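Local coordinates for DUF1955 domain-containing protein (Sulfolobus tokodaii, PDB 1WY6) that is of unknown function but folds as an archaeal helical repeat protein, at residues L98-L101 / V102-K106. Residues are numbered along the deposited sequence; the frame is centred on the assembly and turned at random.
Sequences LDIL and VIQGK
The backbone N-H groups of Val102, Ile103 and Gln104 hydrogen-bond to the carbonyl oxygens of Leu98, Asp99 and Ile100 near the C-terminal end of helix 92-103; the third bond is bent (133° at the hydrogen), the other two straighter (160°). A Schellman motif ends this helix: Gly105 has positive phi (70°), which favours glycine, and Lys106 N donates a hydrogen bond to Leu101 O at 3.0 Å. Gly105 N hydrogen-bonds to Val102 O at 2.9 Å. Lys106 is the N-cap residue of helix 107-117, and the turn joins two consecutive helices of the all-helical repeat fold.

Val102 CG2 lies beside its own backbone N and comes within 3.2 Å of Leu98 O. Ile103 CG1 sits 3.0 Å from Asp99 O. Gln104 runs back along the helix, its CG anti to its carbonyl carbon, and passes Ile100 O with CG at 3.2 Å. Its CD then packs against Ile100 CG2 at 3.6 Å. Replacing Gln104 by alanine removes CG and CD, which is likely to open a gap beside Ile100 CG2 and uncover part of the Ile100 carbonyl.

Leu101 and Leu98 are buried and point into the fold, where both touch Val81 of helix 78-86 and Leu110 of helix 107-117. Val102 and Leu98 also meet Ala134 of helix 125-137. At the turn, the Lys106 chain crosses Leu101 at about a right angle, with its CD 3.9 Å from Leu101 CD2.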
ATOM      1  N   LEU A  98       2.445  -3.591   3.450  1.00 14.18           N
ATOM      2  CA  LEU A  98       3.352  -4.718   3.282  1.00 14.25           C
ATOM      3  C   LEU A  98       3.247  -5.649   4.491  1.00 14.37           C
ATOM      4  O   LEU A  98       3.093  -6.858   4.331  1.00 16.28           O
ATOM      5  CB  LEU A  98       4.799  -4.230   3.141  1.00 13.88           C
ATOM      6  CG  LEU A  98       5.256  -3.696   1.779  1.00 12.79           C
ATOM      7  CD1 LEU A  98       6.618  -3.032   1.914  1.00 14.48           C
ATOM      8  CD2 LEU A  98       5.310  -4.842   0.774  1.00 14.89           C
ATOM      9  N   ASP A  99       3.327  -5.080   5.694  1.00 13.29           N
ATOM     10  CA  ASP A  99       3.249  -5.869   6.915  1.00 16.48           C
ATOM     11  C   ASP A  99       1.937  -6.629   6.976  1.00 17.62           C
ATOM     12  O   ASP A  99       1.917  -7.801   7.353  1.00 17.46           O
ATOM     13  CB  ASP A  99       3.403  -4.982   8.163  1.00 17.25           C
ATOM     14  CG  ASP A  99       4.776  -4.315   8.246  1.00 19.04           C
ATOM     15  OD1 ASP A  99       5.729  -4.819   7.614  1.00 21.56           O
ATOM     16  OD2 ASP A  99       4.912  -3.292   8.951  1.00 21.77           O
ATOM     17  N   ILE A 100       0.842  -5.969   6.603  1.00  8.99           N
ATOM     18  CA  ILE A 100      -0.463  -6.626   6.607  1.00  8.99           C
ATOM     19  C   ILE A 100      -0.520  -7.734   5.555  1.00  8.99           C
ATOM     20  O   ILE A 100      -1.099  -8.793   5.798  1.00 18.44           O
ATOM     21  CB  ILE A 100      -1.598  -5.608   6.368  1.00  8.99           C
ATOM     22  CG1 ILE A 100      -1.727  -4.696   7.594  1.00  8.99           C
ATOM     23  CG2 ILE A 100      -2.902  -6.327   6.115  1.00  8.99           C
ATOM     24  CD1 ILE A 100      -2.559  -3.456   7.354  1.00  8.99           C
ATOM     25  N   LEU A 101       0.079  -7.502   4.389  1.00 17.26           N
ATOM     26  CA  LEU A 101       0.087  -8.529   3.350  1.00 15.26           C
ATOM     27  C   LEU A 101       0.821  -9.771   3.855  1.00 16.12           C
ATOM     28  O   LEU A 101       0.375 -10.889   3.634  1.00 14.19           O
ATOM     29  CB  LEU A 101       0.754  -8.017   2.071  1.00 14.29           C
ATOM     30  CG  LEU A 101      -0.017  -6.958   1.276  1.00 14.86           C
ATOM     31  CD1 LEU A 101       0.777  -6.551   0.058  1.00 13.56           C
ATOM     32  CD2 LEU A 101      -1.378  -7.502   0.872  1.00 12.83           C
ATOM     33  N   VAL A 102       1.942  -9.571   4.546  1.00 17.08           N
ATOM     34  CA  VAL A 102       2.705 -10.694   5.088  1.00 18.04           C
ATOM     35  C   VAL A 102       1.861 -11.460   6.104  1.00 21.66           C
ATOM     36  O   VAL A 102       1.790 -12.692   6.079  1.00 24.27           O
ATOM     37  CB  VAL A 102       3.992 -10.218   5.809  1.00 17.83           C
ATOM     38  CG1 VAL A 102       4.748 -11.423   6.357  1.00 24.18           C
ATOM     39  CG2 VAL A 102       4.886  -9.434   4.849  1.00 15.83           C
ATOM     40  N   ILE A 103       1.217 -10.709   6.993  1.00  8.99           N
ATOM     41  CA  ILE A 103       0.388 -11.259   8.057  1.00  8.99           C
ATOM     42  C   ILE A 103      -0.856 -11.964   7.531  1.00  8.99           C
ATOM     43  O   ILE A 103      -1.415 -12.842   8.193  1.00 26.83           O
ATOM     44  CB  ILE A 103      -0.025 -10.132   9.029  1.00  8.99           C
ATOM     45  CG1 ILE A 103       1.221  -9.559   9.697  1.00  8.99           C
ATOM     46  CG2 ILE A 103      -0.985 -10.649  10.073  1.00  8.99           C
ATOM     47  CD1 ILE A 103       0.922  -8.373  10.629  1.00  8.99           C
ATOM     48  N   GLN A 104      -1.298 -11.564   6.344  1.00 23.46           N
ATOM     49  CA  GLN A 104      -2.460 -12.176   5.721  1.00 21.66           C
ATOM     50  C   GLN A 104      -1.985 -13.407   4.956  1.00 22.53           C
ATOM     51  O   GLN A 104      -2.786 -14.207   4.481  1.00 18.96           O
ATOM     52  CB  GLN A 104      -3.131 -11.192   4.764  1.00 22.49           C
ATOM     53  CG  GLN A 104      -3.959 -10.118   5.450  1.00 19.32           C
ATOM     54  CD  GLN A 104      -4.473  -9.070   4.479  1.00 23.57           C
ATOM     55  OE1 GLN A 104      -5.323  -8.250   4.823  1.00 24.57           O
ATOM     56  NE2 GLN A 104      -3.948  -9.085   3.259  1.00 27.26           N
ATOM     57  N   GLY A 105      -0.667 -13.545   4.855  1.00 21.49           N
ATOM     58  CA  GLY A 105      -0.085 -14.668   4.147  1.00 20.43           C
ATOM     59  C   GLY A 105      -0.306 -14.569   2.650  1.00 20.90           C
ATOM     60  O   GLY A 105      -0.363 -15.591   1.959  1.00 16.39           O
ATOM     61  N   LYS A 106      -0.428 -13.342   2.145  1.00 19.15           N
ATOM     62  CA  LYS A 106      -0.641 -13.132   0.716  1.00 19.82           C
ATOM     63  C   LYS A 106       0.678 -13.090  -0.040  1.00 18.88           C
ATOM     64  O   LYS A 106       1.071 -12.065  -0.604  1.00 17.08           O
ATOM     65  CB  LYS A 106      -1.441 -11.847   0.481  1.00 19.94           C
ATOM     66  CG  LYS A 106      -2.893 -11.965   0.912  1.00 20.58           C
ATOM     67  CD  LYS A 106      -3.677 -10.693   0.646  1.00 18.83           C
ATOM     68  CE  LYS A 106      -5.119 -10.839   1.138  1.00 18.71           C
ATOM     69  NZ  LYS A 106      -5.888 -11.850   0.375  1.00 20.33           N
TER